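Local coordinates for protein short-chain dehydrogenase/reductase SDR (Vibrio parahaemolyticus, PDB 3GUY) that probably catalyses NAD(P)-dependent oxidation or reduction, as a member of the short-chain dehydrogenase/reductase family with a Rossmann fold, at residues Asn124-Met129 with Ile169-Gly174; Pro165-Ala170 with Asn212-Asp217. The protein carries 2 engineered substitutions. One frame throughout, in Å; residues are numbered along the deposited sequence.

Interaction 1 (Asn124-Met129 with Ile169-Gly174); sequences NVVMIM and IAVYPG
Val-125 and Met-127 of the strand 124-128 exchange backbone hydrogen bonds with Ile-169 and Val-171 of the segment 169-174, the two running parallel at 22° with their axes 4.8 Å apart at closest. Ile-169 N gives to Val-125 O at 2.8 Å, and Met-127 N gives to Ile-169 O. The pattern then repeats two residues on, where Val-171 N reaches Met-127 O and Met-129 N closes the series on Val-171 O at 2.7 Å. On the face bearing Val-126, Ile-128, Ile-169 and Val-171 the packing is tight. Val-126 CG1, anti to its own N (chi1 178°), meets Val-171 CG2 at 3.5 Å, the two side chains crossing obliquely, whereas Ile-128 and Val-171 lie side by side. Further along, Ile-128 CG2 touches Pro-173 CG at 3.8 Å, the side chains meeting at about a right angle. These strands, with helix 141-160 between them in sequence, form a beta-alpha-beta unit of the Rossmann fold. That helix lies against the other face, touching Met-127 and Met-129. Here Met-127 and Ala-170 pack sparsely across the strands: Met-127 turns its end away from its neighbour, and Ala-170 offers just a methyl, 3.7 Å from Met-129 CE. Met-129 and Tyr-172, by contrast, pack closely. A bend at chi3 (-74°) carries that same CE obliquely to Tyr-172 CE1 at 3.6 Å. Met-129 SD stands 5.0 Å from the Tyr-172 ring centroid, a Met-aromatic contact. The Asn-124 end is looser and partly exposed; its OD1 is hydrogen-bonded to Lys-167 NZ.

Interaction 2 (Pro165-Ala170 with Asn212-Asp217); sequences PMKIIA and NGYVSD
Lys-167 and Tyr-214 make the main aromatic contact, their side chains sliding past each other in opposite directions. Lys-167 CE sits over one face of the ring, 3.6 Å from the Tyr-214 centroid and 18° off the normal, a CH-pi contact. Lys-167 NZ adds a cation-pi interaction at 4.6 Å from the same centroid, while the ammonium group's hydrogen bond goes to Asn-124 OD1. Apolar packing comes from Ile-169 CD1, at the ring edge 3.5 Å from Tyr-214 CE1. Among polar contacts, one direct hydrogen bond links the two segments, from Ala-170 N to Ser-216 O (2.9 Å, N-H...O angle 174°); the next backbone bond pairs Ala-170 with Ile-218. A water 2.8 Å from Tyr-214 OH lies in the plane of that ring and donates to Ile-168 O, bridging the backbone and the phenol. Two CA-H...O contacts support the backbone pairing, the shorter from Asp-217 CA to Ala-170 O at 3.2 Å. The one parallel bridge within these segments, Ala-170 with Asp-217, and the 68° between the short strand segments indicate that the strands splay apart toward Tyr-214. Arg-158 of helix 141-160 forms a salt bridge with Asp-217 and a hydrogen bond with Ile-168 O. On the far side, strand 214-222 pairs antiparallel with a strand of the second subunit, continuing the sheet across the interface.

Interactions 1 and 2 have centres 10 Å apart and share Ile-169 and Ala-170 on the strand 167-174, which pairs with 124-128 in interaction 1 and with 214-222 in interaction 2. The chain visits 124-128 first, passes through helix 141-160 to 167-174, then through helix 196-207 to 214-222, and the three strands are also neighbours in the seven-stranded parallel sheet. The centre of interaction 1 is about 7 Å from the centre of the chain, that of interaction 2 about 15 Å. Packing of Met-127 on Ile-168 also connects them. The parallel sheet thus extends from its buried interior to the subunit interface.

Interaction 1 (Asn124-Met129 with Ile169-Gly174)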
loop_
_atom_site.group_PDB
_atom_site.type_symbol
_atom_site.label_atom_id
_atom_site.label_comp_id
_atom_site.label_asym_id
_atom_site.label_seq_id
_atom_site.Cartn_x
_atom_site.Cartn_y
_atom_site.Cartn_z
ATOM N N ASN D 124 6.684 -7.987 -23.816
ATOM C CA ASN D 124 5.924 -7.134 -22.897
ATOM C C ASN D 124 4.798 -7.998 -22.402
ATOM O O ASN D 124 3.960 -8.444 -23.190
ATOM C CB ASN D 124 5.348 -5.879 -23.601
ATOM C CG ASN D 124 6.391 -4.768 -23.790
ATOM O OD1 ASN D 124 7.433 -4.727 -23.098
ATOM N ND2 ASN D 124 6.115 -3.853 -24.752
ATOM N N VAL D 125 4.816 -8.305 -21.105
ATOM C CA VAL D 125 3.780 -9.111 -20.524
ATOM C C VAL D 125 2.797 -8.172 -19.849
ATOM O O VAL D 125 3.149 -7.484 -18.911
ATOM C CB VAL D 125 4.387 -10.117 -19.553
ATOM C CG1 VAL D 125 3.312 -10.900 -18.902
ATOM C CG2 VAL D 125 5.347 -11.046 -20.351
ATOM N N VAL D 126 1.594 -8.112 -20.369
ATOM C CA VAL D 126 0.585 -7.233 -19.850
ATOM C C VAL D 126 -0.316 -8.048 -18.933
ATOM O O VAL D 126 -1.170 -8.824 -19.381
ATOM C CB VAL D 126 -0.244 -6.576 -20.951
ATOM C CG1 VAL D 126 -1.341 -5.677 -20.319
ATOM C CG2 VAL D 126 0.670 -5.790 -21.940
ATOM N N MET D 127 -0.164 -7.821 -17.634
ATOM C CA MET D 127 -1.006 -8.530 -16.655
ATOM C C MET D 127 -2.241 -7.715 -16.241
ATOM O O MET D 127 -2.145 -6.718 -15.540
ATOM C CB MET D 127 -0.144 -8.909 -15.465
ATOM C CG MET D 127 1.045 -9.862 -15.815
ATOM S SD MET D 127 0.592 -11.591 -16.289
ATOM C CE MET D 127 -0.411 -11.873 -14.761
ATOM N N ILE D 128 -3.427 -8.152 -16.649
ATOM C CA ILE D 128 -4.629 -7.412 -16.310
ATOM C C ILE D 128 -5.213 -7.931 -15.003
ATOM O O ILE D 128 -5.508 -9.132 -14.862
ATOM C CB ILE D 128 -5.662 -7.431 -17.421
ATOM C CG1 ILE D 128 -5.030 -6.843 -18.716
ATOM C CG2 ILE D 128 -6.903 -6.660 -17.002
ATOM C CD1 ILE D 128 -5.927 -6.920 -19.867
ATOM N N MET D 129 -5.357 -7.019 -14.040
ATOM C CA MET D 129 -5.816 -7.400 -12.713
ATOM C C MET D 129 -7.168 -6.717 -12.510
ATOM O O MET D 129 -8.098 -6.928 -13.273
ATOM C CB MET D 129 -4.743 -7.054 -11.622
ATOM C CG MET D 129 -3.579 -8.033 -11.602
ATOM S SD MET D 129 -2.106 -7.550 -10.739
ATOM C CE MET D 129 -1.556 -6.353 -12.009
ATOM N N ILE D 169 3.791 -5.195 -17.444
ATOM C CA ILE D 169 2.909 -3.999 -17.442
ATOM C C ILE D 169 1.674 -4.376 -16.629
ATOM O O ILE D 169 1.083 -5.439 -16.836
ATOM C CB ILE D 169 2.455 -3.570 -18.862
ATOM C CG1 ILE D 169 3.656 -3.472 -19.832
ATOM C CG2 ILE D 169 1.584 -2.246 -18.853
ATOM C CD1 ILE D 169 4.732 -2.689 -19.343
ATOM N N ALA D 170 1.371 -3.556 -15.628
ATOM C CA ALA D 170 0.259 -3.860 -14.707
ATOM C C ALA D 170 -0.917 -2.992 -15.075
ATOM O O ALA D 170 -0.793 -1.797 -15.214
ATOM C CB ALA D 170 0.672 -3.629 -13.239
ATOM N N VAL D 171 -2.066 -3.600 -15.259
ATOM C CA VAL D 171 -3.262 -2.881 -15.633
ATOM C C VAL D 171 -4.342 -3.225 -14.620
ATOM O O VAL D 171 -4.527 -4.412 -14.309
ATOM C CB VAL D 171 -3.758 -3.321 -17.035
ATOM C CG1 VAL D 171 -4.951 -2.496 -17.428
ATOM C CG2 VAL D 171 -2.579 -3.280 -18.087
ATOM N N TYR D 172 -5.036 -2.188 -14.121
ATOM C CA TYR D 172 -6.048 -2.315 -13.071
ATOM C C TYR D 172 -7.342 -1.659 -13.497
ATOM O O TYR D 172 -7.522 -0.452 -13.301
ATOM C CB TYR D 172 -5.590 -1.677 -11.751
ATOM C CG TYR D 172 -4.252 -2.166 -11.238
ATOM C CD1 TYR D 172 -4.155 -3.290 -10.423
ATOM C CD2 TYR D 172 -3.082 -1.535 -11.608
ATOM C CE1 TYR D 172 -2.929 -3.742 -9.950
ATOM C CE2 TYR D 172 -1.816 -1.994 -11.141
ATOM C CZ TYR D 172 -1.763 -3.082 -10.297
ATOM O OH TYR D 172 -0.529 -3.528 -9.885
ATOM N N PRO D 173 -8.232 -2.426 -14.136
ATOM C CA PRO D 173 -9.516 -1.876 -14.480
ATOM C C PRO D 173 -10.490 -1.915 -13.322
ATOM O O PRO D 173 -10.474 -2.858 -12.511
ATOM C CB PRO D 173 -10.023 -2.782 -15.594
ATOM C CG PRO D 173 -9.070 -3.872 -15.721
ATOM C CD PRO D 173 -7.915 -3.672 -14.856
ATOM N N GLY D 174 -11.387 -0.937 -13.300
ATOM C CA GLY D 174 -12.479 -0.925 -12.320
ATOM C C GLY D 174 -13.736 -0.454 -13.004
ATOM O O GLY D 174 -13.681 0.381 -13.898
#

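Interaction 2 (Pro165-Ala170 with Asn212-Asp217)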
loop_
_atom_site.group_PDB
_atom_site.type_symbol
_atom_site.label_atom_id
_atom_site.label_comp_id
_atom_site.label_asym_id
_atom_site.label_seq_id
_atom_site.Cartn_x
_atom_site.Cartn_y
_atom_site.Cartn_z
ATOM N N PRO D 165 15.254 -8.068 -20.586
ATOM C CA PRO D 165 14.474 -7.335 -21.552
ATOM C C PRO D 165 12.977 -7.545 -21.419
ATOM O O PRO D 165 12.208 -6.730 -21.922
ATOM C CB PRO D 165 14.956 -7.889 -22.886
ATOM C CG PRO D 165 15.454 -9.234 -22.584
ATOM C CD PRO D 165 15.934 -9.237 -21.182
ATOM N N MET D 166 12.566 -8.659 -20.815
ATOM C CA MET D 166 11.144 -8.883 -20.559
ATOM C C MET D 166 10.715 -7.862 -19.471
ATOM O O MET D 166 11.426 -7.623 -18.534
ATOM C CB MET D 166 10.884 -10.331 -20.092
ATOM C CG MET D 166 9.405 -10.657 -19.746
ATOM S SD MET D 166 9.110 -12.391 -19.181
ATOM C CE MET D 166 8.416 -13.040 -20.600
ATOM N N LYS D 167 9.529 -7.317 -19.655
ATOM C CA LYS D 167 8.941 -6.335 -18.755
ATOM C C LYS D 167 7.524 -6.748 -18.419
ATOM O O LYS D 167 6.849 -7.320 -19.238
ATOM C CB LYS D 167 8.855 -4.995 -19.492
ATOM C CG LYS D 167 10.020 -4.104 -19.227
ATOM C CD LYS D 167 10.155 -2.985 -20.255
ATOM C CE LYS D 167 8.853 -2.535 -20.919
ATOM N NZ LYS D 167 9.019 -2.653 -22.402
ATOM N N ILE D 168 7.064 -6.413 -17.222
ATOM C CA ILE D 168 5.663 -6.647 -16.900
ATOM C C ILE D 168 4.913 -5.300 -16.757
ATOM O O ILE D 168 5.348 -4.410 -16.051
ATOM C CB ILE D 168 5.512 -7.480 -15.600
ATOM C CG1 ILE D 168 6.094 -8.885 -15.768
ATOM C CG2 ILE D 168 4.046 -7.633 -15.233
ATOM C CD1 ILE D 168 6.213 -9.655 -14.433
ATOM N N ILE D 169 3.791 -5.195 -17.444
ATOM C CA ILE D 169 2.909 -3.999 -17.442
ATOM C C ILE D 169 1.674 -4.376 -16.629
ATOM O O ILE D 169 1.083 -5.439 -16.836
ATOM C CB ILE D 169 2.455 -3.570 -18.862
ATOM C CG1 ILE D 169 3.656 -3.472 -19.832
ATOM C CG2 ILE D 169 1.584 -2.246 -18.853
ATOM C CD1 ILE D 169 4.732 -2.689 -19.343
ATOM N N ALA D 170 1.371 -3.556 -15.628
ATOM C CA ALA D 170 0.259 -3.860 -14.707
ATOM C C ALA D 170 -0.917 -2.992 -15.075
ATOM O O ALA D 170 -0.793 -1.797 -15.214
ATOM C CB ALA D 170 0.672 -3.629 -13.239
ATOM N N ASN D 212 11.062 6.593 -25.555
ATOM C CA ASN D 212 11.930 5.924 -24.604
ATOM C C ASN D 212 11.321 5.831 -23.167
ATOM O O ASN D 212 11.940 5.290 -22.254
ATOM C CB ASN D 212 13.300 6.629 -24.561
ATOM N N GLY D 213 10.132 6.387 -22.971
ATOM C CA GLY D 213 9.336 6.131 -21.754
ATOM C C GLY D 213 8.289 5.074 -22.086
ATOM O O GLY D 213 7.864 4.978 -23.254
ATOM N N TYR D 214 7.877 4.270 -21.101
ATOM C CA TYR D 214 6.714 3.385 -21.290
ATOM C C TYR D 214 5.783 3.426 -20.058
ATOM O O TYR D 214 6.194 3.867 -18.986
ATOM C CB TYR D 214 7.132 1.939 -21.614
ATOM C CG TYR D 214 7.630 1.203 -20.411
ATOM C CD1 TYR D 214 6.872 0.193 -19.813
ATOM C CD2 TYR D 214 8.842 1.524 -19.849
ATOM C CE1 TYR D 214 7.302 -0.454 -18.690
ATOM C CE2 TYR D 214 9.290 0.852 -18.743
ATOM C CZ TYR D 214 8.525 -0.132 -18.170
ATOM O OH TYR D 214 8.978 -0.777 -17.063
ATOM N N VAL D 215 4.524 3.030 -20.252
ATOM C CA VAL D 215 3.544 3.011 -19.159
ATOM C C VAL D 215 3.709 1.635 -18.512
ATOM O O VAL D 215 3.349 0.614 -19.126
ATOM C CB VAL D 215 2.129 3.157 -19.658
ATOM C CG1 VAL D 215 1.112 2.782 -18.527
ATOM C CG2 VAL D 215 1.927 4.599 -20.255
ATOM N N SER D 216 4.229 1.632 -17.289
ATOM C CA SER D 216 4.445 0.385 -16.512
ATOM C C SER D 216 3.222 -0.049 -15.706
ATOM O O SER D 216 3.061 -1.207 -15.379
ATOM C CB SER D 216 5.673 0.529 -15.612
ATOM O OG SER D 216 5.618 1.642 -14.735
ATOM N N ASP D 217 2.345 0.887 -15.386
ATOM C CA ASP D 217 1.191 0.621 -14.533
ATOM C C ASP D 217 0.099 1.589 -14.930
ATOM O O ASP D 217 0.339 2.784 -15.014
ATOM C CB ASP D 217 1.544 0.813 -13.021
ATOM C CG ASP D 217 2.797 0.011 -12.554
ATOM O OD1 ASP D 217 2.590 -1.149 -12.075
ATOM O OD2 ASP D 217 3.988 0.493 -12.646
HETATM O O HOH W 1 7.610 -2.775 -15.750
#